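Local coordinates for protein putative Endoribonuclease L-PSP (Entamoeba histolytica, PDB 3M1X) that is of unknown function but belongs to the RutC (YjgF/YER057c/UK114) family, forms trimers and may act as a deaminase, at residues A[26-31]-A[85-90]; A[76-81]-A[140-145]; A[99-104]-A[127-132]. One frame throughout, in Å; residues are numbered along the deposited sequence.

Contact 1 (A[26-31]-A[85-90]); sequences TVVASP and LEEAGS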
loop_
_atom_site.group_PDB
_atom_site.type_symbol
_atom_site.label_atom_id
_atom_site.label_comp_id
_atom_site.label_asym_id
_atom_site.label_seq_id
_atom_site.Cartn_x
_atom_site.Cartn_y
_atom_site.Cartn_z
ATOM N N THR A 26 1.165 16.561 -11.327
ATOM C CA THR A 26 -0.068 17.326 -11.558
ATOM C C THR A 26 -1.101 16.896 -10.495
ATOM O O THR A 26 -1.387 15.700 -10.337
ATOM C CB THR A 26 -0.612 17.062 -12.930
ATOM O OG1 THR A 26 0.363 17.386 -13.923
ATOM C CG2 THR A 26 -1.837 17.918 -13.208
ATOM N N VAL A 27 -1.678 17.866 -9.858
ATOM C CA VAL A 27 -2.749 17.639 -8.902
ATOM C C VAL A 27 -4.039 17.392 -9.620
ATOM O O VAL A 27 -4.426 18.171 -10.531
ATOM C CB VAL A 27 -2.867 18.861 -7.964
ATOM C CG1 VAL A 27 -4.051 18.756 -7.071
ATOM C CG2 VAL A 27 -1.597 18.973 -7.107
ATOM N N VAL A 28 -4.783 16.373 -9.234
ATOM C CA VAL A 28 -6.111 16.042 -9.748
ATOM C C VAL A 28 -7.107 16.497 -8.706
ATOM O O VAL A 28 -7.019 16.121 -7.545
ATOM C CB VAL A 28 -6.174 14.532 -9.962
ATOM C CG1 VAL A 28 -7.620 14.140 -10.520
ATOM C CG2 VAL A 28 -5.104 14.055 -10.937
ATOM N N ALA A 29 -8.114 17.301 -9.132
ATOM C CA ALA A 29 -9.149 17.782 -8.222
ATOM C C ALA A 29 -10.471 17.737 -8.993
ATOM O O ALA A 29 -10.851 18.709 -9.665
ATOM C CB ALA A 29 -8.816 19.194 -7.761
ATOM N N SER A 30 -11.201 16.678 -8.931
ATOM C CA SER A 30 -12.526 16.606 -9.490
ATOM C C SER A 30 -13.537 17.311 -8.606
ATOM O O SER A 30 -13.603 17.080 -7.400
ATOM C CB SER A 30 -12.940 15.150 -9.523
ATOM O OG SER A 30 -14.319 15.012 -9.849
ATOM N N PRO A 31 -14.495 18.033 -9.216
ATOM C CA PRO A 31 -15.549 18.675 -8.432
ATOM C C PRO A 31 -16.613 17.705 -8.057
ATOM O O PRO A 31 -17.568 18.048 -7.332
ATOM C CB PRO A 31 -16.136 19.696 -9.404
ATOM C CG PRO A 31 -15.938 19.076 -10.765
ATOM C CD PRO A 31 -14.562 18.390 -10.645
ATOM N N LEU A 85 -10.362 9.247 -11.431
ATOM C CA LEU A 85 -9.673 8.698 -12.588
ATOM C C LEU A 85 -10.035 9.452 -13.808
ATOM O O LEU A 85 -9.177 9.787 -14.651
ATOM C CB LEU A 85 -9.984 7.213 -12.713
ATOM C CG LEU A 85 -9.339 6.334 -11.664
ATOM C CD1 LEU A 85 -10.068 4.986 -11.542
ATOM C CD2 LEU A 85 -7.841 6.126 -11.963
ATOM N N GLU A 86 -11.338 9.741 -14.022
ATOM C CA GLU A 86 -11.730 10.511 -15.187
ATOM C C GLU A 86 -11.091 11.870 -15.210
ATOM O O GLU A 86 -10.642 12.323 -16.268
ATOM C CB GLU A 86 -13.283 10.692 -15.239
ATOM C CG GLU A 86 -14.053 9.478 -15.579
ATOM C CD GLU A 86 -15.539 9.606 -15.481
ATOM O OE1 GLU A 86 -16.036 10.542 -14.731
ATOM O OE2 GLU A 86 -16.196 8.759 -16.013
ATOM N N GLU A 87 -11.058 12.547 -14.069
ATOM C CA GLU A 87 -10.469 13.891 -14.005
ATOM C C GLU A 87 -9.035 13.896 -14.355
ATOM O O GLU A 87 -8.507 14.859 -14.892
ATOM C CB GLU A 87 -10.655 14.415 -12.580
ATOM C CG GLU A 87 -10.148 15.813 -12.336
ATOM C CD GLU A 87 -11.013 16.912 -12.882
ATOM O OE1 GLU A 87 -12.181 16.632 -13.216
ATOM O OE2 GLU A 87 -10.581 18.067 -12.889
ATOM N N ALA A 88 -8.331 12.789 -14.062
ATOM C CA ALA A 88 -6.929 12.648 -14.324
ATOM C C ALA A 88 -6.623 12.340 -15.787
ATOM O O ALA A 88 -5.452 12.266 -16.153
ATOM C CB ALA A 88 -6.341 11.515 -13.468
ATOM N N GLY A 89 -7.639 12.054 -16.588
ATOM C CA GLY A 89 -7.370 11.540 -17.946
ATOM C C GLY A 89 -7.220 10.052 -18.024
ATOM O O GLY A 89 -6.769 9.562 -19.045
ATOM N N SER A 90 -7.609 9.358 -16.976
ATOM C CA SER A 90 -7.579 7.901 -16.893
ATOM C C SER A 90 -8.983 7.311 -16.907
ATOM O O SER A 90 -9.939 8.003 -17.340
ATOM C CB SER A 90 -6.706 7.516 -15.695
ATOM O OG SER A 90 -6.490 6.119 -15.653
HETATM O O HOH W 1 -8.180 18.574 -11.726
#
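Van der Waals packing, helped by a single bridging water, joins Val28 and Ser30 to Glu87 and Ala88 where the N-terminal strand 25-28 runs out beside the C-terminal end of helix 70-87. The contact lies at the periphery of the chain and is only partly buried. Its apolar half belongs to Val28, whose two methyls divide the work. CG1, anti to the backbone N (chi1 180°), lies against Glu87 CG at 3.5 Å, while CG2 meets Ala88 CB at 3.8 Å. Val84 of the same helix and Ile45 of the neighbouring strand 43-46 also touch the Val28 side chain, so the valine fills the angle between helix and sheet. Just beyond these residues the helix stops in a Schellman motif: Gly89 takes a positive phi of 88°, Ser90 N bonds to Leu85 O at 2.8 Å and Gly89 N to Glu86 O at 3.0 Å. Glu87, in the last turn, uses its aliphatic part as packing surface, and the bend at chi2 (76°) carries its carboxylate past Ser30 toward the backbone of Ala29. There OE2 stands 3.3 Å from Ala29 O, an acceptor against an acceptor, and no direct hydrogen bond spans the two segments. A water links the segments instead, giving a hydrogen bond to Glu87 OE2 (2.7 Å) and accepting one from Ala29 N (2.9 Å). Ser30 meets Glu87 through carbon, CB to CB at 3.9 Å, while its hydroxyl is engaged with Leu32 N and its backbone N with Gln42 OE1.

Contact 2 (A[76-81]-A[140-145]); sequences QVMTNL and VEVECI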
loop_
_atom_site.group_PDB
_atom_site.type_symbol
_atom_site.label_atom_id
_atom_site.label_comp_id
_atom_site.label_asym_id
_atom_site.label_seq_id
_atom_site.Cartn_x
_atom_site.Cartn_y
_atom_site.Cartn_z
ATOM N N GLN A 76 -20.407 4.263 -3.179
ATOM C CA GLN A 76 -19.922 5.621 -3.228
ATOM C C GLN A 76 -18.413 5.677 -3.439
ATOM O O GLN A 76 -17.904 6.507 -4.186
ATOM C CB GLN A 76 -20.318 6.441 -2.026
ATOM C CG GLN A 76 -20.017 7.953 -2.172
ATOM C CD GLN A 76 -20.853 8.573 -3.300
ATOM O OE1 GLN A 76 -22.070 8.470 -3.223
ATOM N NE2 GLN A 76 -20.272 9.227 -4.261
ATOM N N VAL A 77 -17.676 4.808 -2.753
ATOM C CA VAL A 77 -16.243 4.750 -2.920
ATOM C C VAL A 77 -15.881 4.463 -4.377
ATOM O O VAL A 77 -15.017 5.113 -4.965
ATOM C CB VAL A 77 -15.609 3.703 -2.002
ATOM C CG1 VAL A 77 -14.162 3.284 -2.453
ATOM C CG2 VAL A 77 -15.579 4.186 -0.520
ATOM N N MET A 78 -16.562 3.469 -4.985
ATOM C CA MET A 78 -16.186 3.141 -6.369
ATOM C C MET A 78 -16.571 4.211 -7.345
ATOM O O MET A 78 -15.848 4.477 -8.301
ATOM C CB MET A 78 -16.838 1.780 -6.757
ATOM C CG MET A 78 -16.517 0.621 -5.919
ATOM S SD MET A 78 -14.746 0.400 -5.499
ATOM C CE MET A 78 -14.069 0.133 -7.140
ATOM N N THR A 79 -17.683 4.891 -7.099
ATOM C CA THR A 79 -18.078 6.041 -7.892
ATOM C C THR A 79 -17.063 7.178 -7.756
ATOM O O THR A 79 -16.678 7.802 -8.722
ATOM C CB THR A 79 -19.488 6.507 -7.441
ATOM O OG1 THR A 79 -20.377 5.463 -7.803
ATOM C CG2 THR A 79 -19.896 7.778 -8.141
ATOM N N ASN A 80 -16.627 7.446 -6.526
ATOM C CA ASN A 80 -15.641 8.457 -6.294
ATOM C C ASN A 80 -14.337 8.205 -7.028
ATOM O O ASN A 80 -13.729 9.095 -7.589
ATOM C CB ASN A 80 -15.384 8.615 -4.789
ATOM C CG ASN A 80 -16.486 9.259 -3.976
ATOM O OD1 ASN A 80 -17.419 9.853 -4.571
ATOM N ND2 ASN A 80 -16.424 9.153 -2.659
ATOM N N LEU A 81 -13.855 6.933 -6.963
ATOM C CA LEU A 81 -12.673 6.584 -7.704
ATOM C C LEU A 81 -12.797 6.851 -9.169
ATOM O O LEU A 81 -11.894 7.380 -9.815
ATOM C CB LEU A 81 -12.266 5.129 -7.482
ATOM C CG LEU A 81 -11.613 4.849 -6.147
ATOM C CD1 LEU A 81 -11.526 3.396 -5.943
ATOM C CD2 LEU A 81 -10.236 5.544 -5.984
ATOM N N VAL A 140 -15.100 1.452 4.666
ATOM C CA VAL A 140 -14.355 0.981 3.489
ATOM C C VAL A 140 -13.589 2.147 2.921
ATOM O O VAL A 140 -14.091 3.260 2.889
ATOM C CB VAL A 140 -15.309 0.338 2.482
ATOM C CG1 VAL A 140 -16.497 1.229 2.133
ATOM C CG2 VAL A 140 -14.582 -0.097 1.226
ATOM N N GLU A 141 -12.372 1.864 2.452
ATOM C CA GLU A 141 -11.503 2.804 1.819
ATOM C C GLU A 141 -10.822 2.093 0.683
ATOM O O GLU A 141 -10.325 0.987 0.889
ATOM C CB GLU A 141 -10.497 3.308 2.854
ATOM C CG GLU A 141 -9.500 4.318 2.329
ATOM C CD GLU A 141 -8.364 4.634 3.344
ATOM O OE1 GLU A 141 -8.729 5.002 4.367
ATOM O OE2 GLU A 141 -7.198 4.405 2.988
ATOM N N VAL A 142 -10.719 2.682 -0.512
ATOM C CA VAL A 142 -10.064 2.035 -1.668
ATOM C C VAL A 142 -9.142 3.045 -2.330
ATOM O O VAL A 142 -9.579 4.129 -2.693
ATOM C CB VAL A 142 -11.068 1.480 -2.671
ATOM C CG1 VAL A 142 -10.268 0.812 -3.853
ATOM C CG2 VAL A 142 -12.016 0.428 -2.034
ATOM N N GLU A 143 -7.888 2.689 -2.417
ATOM C CA GLU A 143 -6.890 3.452 -3.198
ATOM C C GLU A 143 -6.518 2.689 -4.443
ATOM O O GLU A 143 -6.796 1.480 -4.579
ATOM C CB GLU A 143 -5.649 3.748 -2.373
ATOM C CG GLU A 143 -4.960 2.470 -1.861
ATOM C CD GLU A 143 -3.716 2.684 -1.139
ATOM O OE1 GLU A 143 -3.221 3.741 -0.924
ATOM O OE2 GLU A 143 -3.145 1.627 -0.671
ATOM N N CYS A 144 -5.878 3.340 -5.398
ATOM C CA CYS A 144 -5.413 2.641 -6.616
ATOM C C CYS A 144 -4.306 3.375 -7.315
ATOM O O CYS A 144 -4.050 4.546 -7.041
ATOM C CB CYS A 144 -6.597 2.385 -7.532
ATOM S SG CYS A 144 -7.174 3.814 -8.466
ATOM N N ILE A 145 -3.681 2.661 -8.246
ATOM C CA ILE A 145 -2.783 3.245 -9.201
ATOM C C ILE A 145 -3.265 2.874 -10.569
ATOM O O ILE A 145 -3.738 1.760 -10.821
ATOM C CB ILE A 145 -1.293 2.827 -9.009
ATOM C CG1 ILE A 145 -0.358 3.622 -9.970
ATOM C CG2 ILE A 145 -1.133 1.344 -9.179
ATOM C CD1 ILE A 145 1.059 3.161 -9.901
#
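The flat groups that Val77 and Leu81 meet across this contact are peptide carbonyls, as neither segment carries an aromatic ring: Val77 CG2 lies 3.8 Å from Val140 O, and Leu81, modelled in two conformers, brings CD2 toward Val142 O in the one described here. The side-chain amides of the helix, Gln76 and Asn80, sit on a flank turned from the strand and pair with each other. Gln76 NE2 donates to Asn80 OD1 at 2.9 Å, the acceptor lying in the Gln76 amide plane but the donor standing 43° above the carbonyl plane of Asn80. Asn80 ND2 reaches on to Leu58 O of strand 51-59, which fixes this amide from both ends.

Between helix and strand runs a buried apolar seam, near the centre of the chain, with the helix axis inclined 24° to strand 140-145 and running in the same general direction. Val142 is its middle. Its CB takes Val77 CG1 at 3.6 Å. Val77 reaches two strand residues because CG1, anti to the backbone N (chi1 162°), faces Val142 while CG2 is left for Val140. In the same conformer Leu81 crosses Val142 at about a right angle, with CD1 3.6 Å from Val142 CG1 and CD2 4.3 Å from Cys144 SG. Met78 adds a looser edge, SD to Val142 CG2 at 4.4 Å, while its side chain also packs on Tyr115 and Phe119 of helix 108-119.

This is the helix-on-sheet core of the alpha+beta fold of the YjgF/RutC family, helix 70-87 packing on a mixed sheet. With no hydrogen bond or charge pair between the segments, helix and strand adhere by hydrophobic packing, and the strand's backbone polarity is spent on bonds to strands 51-59 and 95-102.

Contact 3 (A[99-104]-A[127-132]); sequences TCLLAD and ACFAAA
Strand residues Thr99 to Leu102 and Ala127 to Ala130 pair in parallel, residue for residue, and the tight part of the contact is their backbone ladder. Both backbone polar atoms of Cys100 bond to the one neighbouring strand: its N donates to Ala127 O at 2.9 Å, and its O accepts from Phe129 N at 3.1 Å. Next along, Leu102 N donates to Phe129 O at 2.9 Å, and Leu102 O receives Ala131 N at 2.8 Å, a less straight bond (143°).

Phe129 is the side chain most involved. Its CG stands between the backbone N and the carbonyl carbon (chi1 63°), which lays the ring alongside Leu101, with Leu101 CD2 3.4 Å from CZ in an oblique approach. Thr99 CG2 meets the ring edge, 3.9 Å from CE2. The same ring stacks edge-to-face on Phe129 of both neighbouring subunits, placing this surface at the heart of the trimer. On the other surface Cys100 CB touches Cys128 SG, under helix 108-119, which links the strands as a beta-alpha-beta crossover.

After the Ala131 N bond the direct pairing ends. Ala103 O and Ala131 O, 3.8 Å apart and both acceptors, are joined by a water that gives a hydrogen bond to each, at 2.6 Å to Ala103 O.

The backbone N of Cys128 donates to a bound citrate, probably from the crystallisation liquor; with Pro135 of a neighbouring subunit packed on Cys128, this suggests, without proving, a pocket at the subunit boundary that can take an anion.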
loop_
_atom_site.group_PDB
_atom_site.type_symbol
_atom_site.label_atom_id
_atom_site.label_comp_id
_atom_site.label_asym_id
_atom_site.label_seq_id
_atom_site.Cartn_x
_atom_site.Cartn_y
_atom_site.Cartn_z
ATOM N N THR A 99 -5.900 -1.238 -3.593
ATOM C CA THR A 99 -5.807 -1.726 -2.254
ATOM C C THR A 99 -7.138 -1.396 -1.594
ATOM O O THR A 99 -7.581 -0.230 -1.609
ATOM C CB THR A 99 -4.639 -1.145 -1.458
ATOM O OG1 THR A 99 -3.443 -1.383 -2.206
ATOM C CG2 THR A 99 -4.515 -1.818 -0.085
ATOM N N CYS A 100 -7.771 -2.402 -1.006
ATOM C CA CYS A 100 -9.139 -2.340 -0.477
ATOM C C CYS A 100 -9.119 -2.595 1.016
ATOM O O CYS A 100 -8.746 -3.685 1.443
ATOM C CB CYS A 100 -10.011 -3.364 -1.195
ATOM S SG CYS A 100 -10.104 -3.140 -2.981
ATOM N N LEU A 101 -9.462 -1.545 1.771
ATOM C CA LEU A 101 -9.405 -1.553 3.227
ATOM C C LEU A 101 -10.779 -1.598 3.783
ATOM O O LEU A 101 -11.646 -0.773 3.403
ATOM C CB LEU A 101 -8.683 -0.315 3.732
ATOM C CG LEU A 101 -7.239 -0.095 3.285
ATOM C CD1 LEU A 101 -7.112 0.527 1.913
ATOM C CD2 LEU A 101 -6.526 0.794 4.350
ATOM N N LEU A 102 -11.045 -2.514 4.678
ATOM C CA LEU A 102 -12.373 -2.652 5.334
ATOM C C LEU A 102 -12.270 -2.382 6.794
ATOM O O LEU A 102 -11.300 -2.769 7.427
ATOM C CB LEU A 102 -12.888 -4.090 5.106
ATOM C CG LEU A 102 -13.144 -4.443 3.664
ATOM C CD1 LEU A 102 -13.327 -5.974 3.551
ATOM C CD2 LEU A 102 -14.317 -3.692 3.094
ATOM N N ALA A 103 -13.321 -1.844 7.351
ATOM C CA ALA A 103 -13.435 -1.718 8.810
ATOM C C ALA A 103 -13.693 -3.071 9.425
ATOM O O ALA A 103 -13.373 -3.287 10.605
ATOM C CB ALA A 103 -14.541 -0.711 9.217
ATOM N N ASP A 104 -14.255 -4.011 8.689
ATOM C CA ASP A 104 -14.702 -5.278 9.224
ATOM C C ASP A 104 -14.562 -6.350 8.170
ATOM O O ASP A 104 -15.146 -6.250 7.066
ATOM C CB ASP A 104 -16.227 -5.160 9.590
ATOM C CG ASP A 104 -16.892 -6.466 10.124
ATOM O OD1 ASP A 104 -16.283 -7.580 10.204
ATOM O OD2 ASP A 104 -18.029 -6.242 10.644
ATOM N N ALA A 127 -4.919 -5.990 -3.343
ATOM C CA ALA A 127 -4.726 -6.466 -1.991
ATOM C C ALA A 127 -5.809 -5.935 -1.125
ATOM O O ALA A 127 -6.220 -4.790 -1.263
ATOM C CB ALA A 127 -3.373 -6.043 -1.437
ATOM N N CYS A 128 -6.290 -6.752 -0.220
ATOM C CA CYS A 128 -7.403 -6.407 0.669
ATOM C C CYS A 128 -7.079 -6.827 2.097
ATOM O O CYS A 128 -6.399 -7.798 2.367
ATOM C CB CYS A 128 -8.679 -7.204 0.290
ATOM S SG CYS A 128 -9.204 -7.058 -1.386
ATOM N N PHE A 129 -7.608 -6.061 3.036
ATOM C CA PHE A 129 -7.452 -6.386 4.449
ATOM C C PHE A 129 -8.453 -5.606 5.238
ATOM O O PHE A 129 -9.019 -4.598 4.791
ATOM C CB PHE A 129 -6.015 -6.115 4.960
ATOM C CG PHE A 129 -5.570 -4.660 4.904
ATOM C CD1 PHE A 129 -5.657 -3.847 5.971
ATOM C CD2 PHE A 129 -5.024 -4.181 3.729
ATOM C CE1 PHE A 129 -5.238 -2.521 5.892
ATOM C CE2 PHE A 129 -4.614 -2.888 3.660
ATOM C CZ PHE A 129 -4.675 -2.077 4.719
ATOM N N ALA A 130 -8.681 -6.075 6.481
ATOM C CA ALA A 130 -9.429 -5.285 7.472
ATOM C C ALA A 130 -8.457 -4.476 8.298
ATOM O O ALA A 130 -7.511 -5.016 8.858
ATOM C CB ALA A 130 -10.328 -6.132 8.369
ATOM N N ALA A 131 -8.673 -3.206 8.335
ATOM C CA ALA A 131 -7.927 -2.259 9.230
ATOM C C ALA A 131 -8.521 -2.364 10.620
ATOM O O ALA A 131 -9.660 -2.774 10.764
ATOM C CB ALA A 131 -8.060 -0.816 8.715
ATOM N N ALA A 132 -7.780 -1.941 11.630
ATOM C CA ALA A 132 -8.387 -1.745 12.979
ATOM C C ALA A 132 -9.430 -0.651 12.913
ATOM O O ALA A 132 -10.463 -0.776 13.616
ATOM C CB ALA A 132 -7.260 -1.407 14.005
HETATM O O HOH W 2 -11.534 -4.628 11.834
#

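Overall arrangement
From the N terminus, segment 26-31 opens contact 1. Helix 70-87 then supplies 76-81 to contact 2 before 85-90, its last turn and the bend after it, closes contact 1, so these two contacts cross in sequence and share one helix; they touch where Leu85 packs on Cys144. Contact 3 opens and closes later, between 99-104 and 127-132, nested within the longer loop that contact 2 finally closes at 140-145. Strands 95-102 and 140-146 are antiparallel neighbours, which sets the strand of contact 2 beside contact 3 in one sheet. Contacts 1 and 3, with centres 25 Å apart, lie on opposite sides of the chain's centre: one at the helix end, the other at the trimer interface.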